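PDB 1GL4: nidogen-1 from Mus musculus, which associates tightly with laminin in basement membranes and also binds collagen IV and perlecan, probably acting in cell-extracellular matrix interactions, here represented by its G2 fragment. Local coordinates for residues R136-T141 with L149-Q154; T200-R205 with I224-Q229. All blocks are in the same frame, centred on the assembly; numbering follows the deposited sequence.

Interaction 1: R136-T141 with L149-Q154; sequences RQAEVT and LVLKQQ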
# COMPACT_ATOMS: atom_id res chain seq x y z
N ARG A 136 10.22 2.58 10.40
CA ARG A 136 8.90 2.95 10.87
C ARG A 136 8.59 2.24 12.18
O ARG A 136 8.58 1.01 12.23
CB ARG A 136 7.82 2.57 9.84
CG ARG A 136 6.39 2.93 10.27
CD ARG A 136 5.34 2.01 9.63
NE ARG A 136 3.98 2.54 9.75
CZ ARG A 136 2.88 1.90 9.36
NH1 ARG A 136 2.96 0.69 8.83
NH2 ARG A 136 1.69 2.49 9.47
N GLN A 137 8.38 3.01 13.25
CA GLN A 137 8.03 2.44 14.55
C GLN A 137 6.57 2.84 14.76
O GLN A 137 6.27 4.03 14.77
CB GLN A 137 8.86 3.06 15.68
CG GLN A 137 10.37 2.91 15.57
CD GLN A 137 11.09 3.68 16.66
OE1 GLN A 137 11.03 3.32 17.84
NE2 GLN A 137 11.78 4.76 16.28
N ALA A 138 5.68 1.87 14.91
CA ALA A 138 4.27 2.18 15.12
C ALA A 138 3.64 1.40 16.27
O ALA A 138 4.08 0.30 16.62
CB ALA A 138 3.48 1.94 13.83
N GLU A 139 2.60 1.99 16.86
CA GLU A 139 1.88 1.36 17.95
C GLU A 139 0.39 1.62 17.75
O GLU A 139 0.01 2.68 17.25
CB GLU A 139 2.29 1.93 19.31
CG GLU A 139 3.70 1.60 19.74
CD GLU A 139 3.98 2.06 21.16
OE1 GLU A 139 5.13 1.89 21.63
OE2 GLU A 139 3.05 2.59 21.81
N VAL A 140 -0.43 0.65 18.12
CA VAL A 140 -1.87 0.81 18.01
C VAL A 140 -2.56 0.34 19.29
O VAL A 140 -2.31 -0.76 19.78
CB VAL A 140 -2.45 0.05 16.79
CG1 VAL A 140 -2.19 -1.44 16.92
CG2 VAL A 140 -3.94 0.31 16.66
N THR A 141 -3.41 1.20 19.84
CA THR A 141 -4.15 0.88 21.04
C THR A 141 -5.62 0.77 20.65
O THR A 141 -6.15 1.67 19.98
CB THR A 141 -4.03 1.99 22.11
OG1 THR A 141 -2.66 2.17 22.48
CG2 THR A 141 -4.83 1.61 23.36
N LEU A 149 -0.59 -3.26 20.28
CA LEU A 149 0.19 -3.97 19.28
C LEU A 149 1.33 -3.06 18.83
O LEU A 149 1.12 -1.88 18.54
CB LEU A 149 -0.67 -4.34 18.07
CG LEU A 149 0.11 -5.11 16.99
CD1 LEU A 149 0.45 -6.52 17.50
CD2 LEU A 149 -0.72 -5.21 15.73
N VAL A 150 2.54 -3.62 18.77
CA VAL A 150 3.72 -2.86 18.34
C VAL A 150 4.20 -3.35 16.98
O VAL A 150 4.33 -4.55 16.76
CB VAL A 150 4.88 -3.01 19.36
CG1 VAL A 150 6.13 -2.35 18.81
CG2 VAL A 150 4.48 -2.38 20.69
N LEU A 151 4.47 -2.41 16.09
CA LEU A 151 4.93 -2.73 14.74
C LEU A 151 6.26 -2.05 14.43
O LEU A 151 6.47 -0.89 14.78
CB LEU A 151 3.88 -2.28 13.72
CG LEU A 151 4.25 -2.29 12.23
CD1 LEU A 151 2.97 -2.30 11.41
CD2 LEU A 151 5.09 -1.07 11.86
N LYS A 152 7.17 -2.79 13.80
CA LYS A 152 8.46 -2.24 13.39
C LYS A 152 8.72 -2.67 11.96
O LYS A 152 8.67 -3.86 11.64
CB LYS A 152 9.60 -2.72 14.29
CG LYS A 152 10.94 -2.09 13.93
CD LYS A 152 12.00 -2.34 14.98
CE LYS A 152 13.27 -1.55 14.67
NZ LYS A 152 14.32 -1.70 15.73
N GLN A 153 8.97 -1.70 11.09
CA GLN A 153 9.24 -1.98 9.68
C GLN A 153 10.49 -1.26 9.20
O GLN A 153 10.67 -0.07 9.47
CB GLN A 153 8.03 -1.58 8.82
CG GLN A 153 6.88 -2.60 8.83
CD GLN A 153 5.61 -2.08 8.15
OE1 GLN A 153 4.83 -2.85 7.58
NE2 GLN A 153 5.39 -0.78 8.24
N GLN A 154 11.34 -1.99 8.49
CA GLN A 154 12.57 -1.42 7.95
C GLN A 154 12.55 -1.49 6.43
O GLN A 154 12.29 -2.56 5.85
CB GLN A 154 13.79 -2.19 8.48
CG GLN A 154 15.12 -1.69 7.94
CD GLN A 154 15.42 -0.25 8.33
OE1 GLN A 154 15.28 0.14 9.49
NE2 GLN A 154 15.85 0.55 7.35
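Arg136 and Gln153 are joined through their backbones by a pair of hydrogen bonds, Arg136 N to Gln153 O at 2.8 Å and Gln153 N to Arg136 O. Two further pairs follow the same antiparallel pattern: Ala138 with Leu151, where Leu151 N meets Ala138 O at 2.8 Å, and Val140 with Leu149. Arg136 CG stands opposite the main-chain nitrogen (chi1 180°) and the chain runs extended to NE, which lays it alongside Gln153, the two side chains pointing the same way. Its NE bonds to Gln229 OE1 and its NH1 to the carbonyl of Pro107, two grips that probably fix the rotation of the buried cation. An alanine in place of Arg136 is likely to leave Pro107 O and Gln229 OE1 without these donors and to open a gap beside Leu151. In the packing, the CD2 branch of Leu151 is shared by Arg136 CD (3.8 Å) and Ala138 CB (3.9 Å). At the far end Val140 CG1, wedged between the main-chain N and carbonyl carbon (chi1 61°), presses on Leu149 CB at 3.5 Å, a tight carbon contact. On the opposite face Glu139 and Val150 lie side by side, CG to CG2 at 4.2 Å, while the Glu139 carboxylate forms salt bridges with Lys148 and Arg228. This beta hairpin belongs to the G2 beta-barrel: strand 221-232 pairs with the outer edge of 133-142 and strand 164-171 with that of 149-156, and the face bearing Arg136, Leu151 and Gln153 packs against helix 107-115 through Ile108 and Ile111.

Interaction 2: T200-R205 with I224-Q229; sequences TSSSTR and IYQWRQ
Residues 200-205 and 224-229 run antiparallel at 173°, with axes 4.5 Å apart, and are tied by three backbone hydrogen-bonded pairs, Ser201 with Gln229, Ser203 with Trp227 and Arg205 with Tyr225, of which Trp227 N to Ser203 O is the shortest bond at 2.7 Å. On the face these six residues share, the Arg205 chain bends at its third torsion (chi3 -79°), bringing the guanidinium back over the strand pair. Trp227 CD1 lies over one face of that group, 3.9 Å from Arg205 NH2, and the two planes are only 6° apart. Arg205 NH1 donates to Ser203 OG at 2.8 Å, two residues back on its own strand, and also forms a salt bridge with Glu190, while a water accepts from NE and donates to Tyr225 OH. The indole edge of Trp227 points at the face of the Tyr225 ring, two residues away, with NE1 3.4 Å above the phenol plane and over its centre, an edge-to-face (T-shaped) approach. These strands form a long beta hairpin of the nidogen G2 beta-barrel, and the same face is covered by Pro107 of helix 107-115 and by Ile185 and Tyr192 of strand 182-195; Tyr225 OH also bonds to Pro104 O. The other face is more open to solvent. Thr204 CG2 touches Ile224 CG2 at 3.5 Å, and the Thr204 hydroxyl rests near the CG of Gln226. Extended beyond CG, Gln226 offers a lone pair of OE1 to Arg228 NH1 at 2.9 Å, the donor lying in the carbonyl plane. The same NH1 also reaches Thr141 OG1 on the adjoining strand 133-142.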
# COMPACT_ATOMS: atom_id res chain seq x y z
N THR A 200 6.28 12.26 12.30
CA THR A 200 5.37 11.64 13.26
C THR A 200 3.90 11.90 12.93
O THR A 200 3.57 12.86 12.24
CB THR A 200 5.62 12.19 14.70
OG1 THR A 200 5.51 13.62 14.69
CG2 THR A 200 6.99 11.79 15.21
N SER A 201 3.03 11.03 13.44
CA SER A 201 1.59 11.18 13.24
C SER A 201 0.83 10.36 14.27
O SER A 201 1.27 9.29 14.70
CB SER A 201 1.17 10.71 11.84
OG SER A 201 1.16 9.30 11.75
N SER A 202 -0.32 10.87 14.68
CA SER A 202 -1.17 10.19 15.64
C SER A 202 -2.59 10.38 15.14
O SER A 202 -2.96 11.49 14.74
CB SER A 202 -1.00 10.80 17.03
OG SER A 202 -1.72 10.05 18.00
N SER A 203 -3.38 9.31 15.15
CA SER A 203 -4.75 9.37 14.65
C SER A 203 -5.67 8.40 15.37
O SER A 203 -5.33 7.23 15.58
CB SER A 203 -4.75 9.08 13.14
OG SER A 203 -6.06 8.91 12.63
N THR A 204 -6.85 8.89 15.75
CA THR A 204 -7.85 8.07 16.42
C THR A 204 -8.99 7.90 15.42
O THR A 204 -9.60 8.88 15.00
CB THR A 204 -8.37 8.77 17.70
OG1 THR A 204 -7.27 9.00 18.59
CG2 THR A 204 -9.40 7.89 18.42
N ARG A 205 -9.27 6.66 15.03
CA ARG A 205 -10.32 6.36 14.06
C ARG A 205 -11.22 5.21 14.49
O ARG A 205 -10.93 4.49 15.44
CB ARG A 205 -9.69 5.99 12.70
CG ARG A 205 -8.68 6.99 12.17
CD ARG A 205 -8.41 6.73 10.68
NE ARG A 205 -7.50 5.62 10.42
CZ ARG A 205 -6.17 5.69 10.52
NH1 ARG A 205 -5.58 6.83 10.89
NH2 ARG A 205 -5.42 4.64 10.21
N ILE A 224 -13.09 1.61 18.18
CA ILE A 224 -12.13 2.69 17.95
C ILE A 224 -10.70 2.31 18.31
O ILE A 224 -10.47 1.58 19.27
CB ILE A 224 -12.49 3.92 18.82
CG1 ILE A 224 -13.95 4.30 18.61
CG2 ILE A 224 -11.56 5.09 18.49
CD1 ILE A 224 -14.50 5.23 19.69
N TYR A 225 -9.74 2.80 17.53
CA TYR A 225 -8.34 2.56 17.85
C TYR A 225 -7.49 3.78 17.52
O TYR A 225 -7.89 4.63 16.71
CB TYR A 225 -7.77 1.29 17.17
CG TYR A 225 -7.90 1.11 15.66
CD1 TYR A 225 -7.48 -0.08 15.07
CD2 TYR A 225 -8.44 2.09 14.83
CE1 TYR A 225 -7.60 -0.30 13.71
CE2 TYR A 225 -8.56 1.88 13.45
CZ TYR A 225 -8.13 0.67 12.90
OH TYR A 225 -8.25 0.42 11.55
N GLN A 226 -6.35 3.90 18.20
CA GLN A 226 -5.46 5.03 17.99
C GLN A 226 -4.13 4.57 17.42
O GLN A 226 -3.46 3.71 17.99
CB GLN A 226 -5.19 5.76 19.31
CG GLN A 226 -4.31 7.00 19.14
CD GLN A 226 -3.91 7.63 20.47
OE1 GLN A 226 -3.13 7.06 21.23
NE2 GLN A 226 -4.45 8.81 20.74
N TRP A 227 -3.76 5.15 16.28
CA TRP A 227 -2.50 4.84 15.63
C TRP A 227 -1.45 5.91 15.93
O TRP A 227 -1.73 7.10 15.83
CB TRP A 227 -2.69 4.72 14.11
CG TRP A 227 -3.30 3.42 13.72
CD1 TRP A 227 -4.63 3.12 13.66
CD2 TRP A 227 -2.59 2.21 13.45
NE1 TRP A 227 -4.79 1.79 13.37
CE2 TRP A 227 -3.56 1.20 13.23
CE3 TRP A 227 -1.23 1.87 13.37
CZ2 TRP A 227 -3.21 -0.12 12.95
CZ3 TRP A 227 -0.89 0.55 13.08
CH2 TRP A 227 -1.87 -0.43 12.88
N ARG A 228 -0.26 5.47 16.31
CA ARG A 228 0.84 6.38 16.64
C ARG A 228 2.09 5.88 15.90
O ARG A 228 2.43 4.71 16.01
CB ARG A 228 1.08 6.37 18.15
CG ARG A 228 -0.15 6.71 19.00
CD ARG A 228 0.18 6.72 20.50
NE ARG A 228 0.53 5.39 21.01
CZ ARG A 228 -0.34 4.42 21.26
NH1 ARG A 228 -1.64 4.62 21.06
NH2 ARG A 228 0.08 3.25 21.71
N GLN A 229 2.77 6.75 15.16
CA GLN A 229 3.95 6.30 14.44
C GLN A 229 5.09 7.32 14.30
O GLN A 229 4.87 8.54 14.26
CB GLN A 229 3.55 5.77 13.05
CG GLN A 229 2.97 6.81 12.10
CD GLN A 229 2.24 6.19 10.90
OE1 GLN A 229 2.73 5.24 10.27
NE2 GLN A 229 1.07 6.74 10.57
O HOH W 1 -8.12 2.61 9.83

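Both interactions are antiparallel hairpin pairings within the beta-barrel, and they are neighbours, because strand 133-142 of interaction 1 pairs with strand 221-232 of interaction 2. The seam carries a probable backbone bond from Gln226 N to Thr141 O at 2.9 Å, and Val140 CG2 packs on Trp227 CE2 at 3.6 Å. Interaction 1 is the more buried: aliphatic side chains, a buried arginine and a buried glutamine make up its inward-facing side. Interaction 2 is only partly buried, and its chemistry is more polar and aromatic, with serines and threonines along 200-205 and two rings on 224-229. Helix 107-115 touches both.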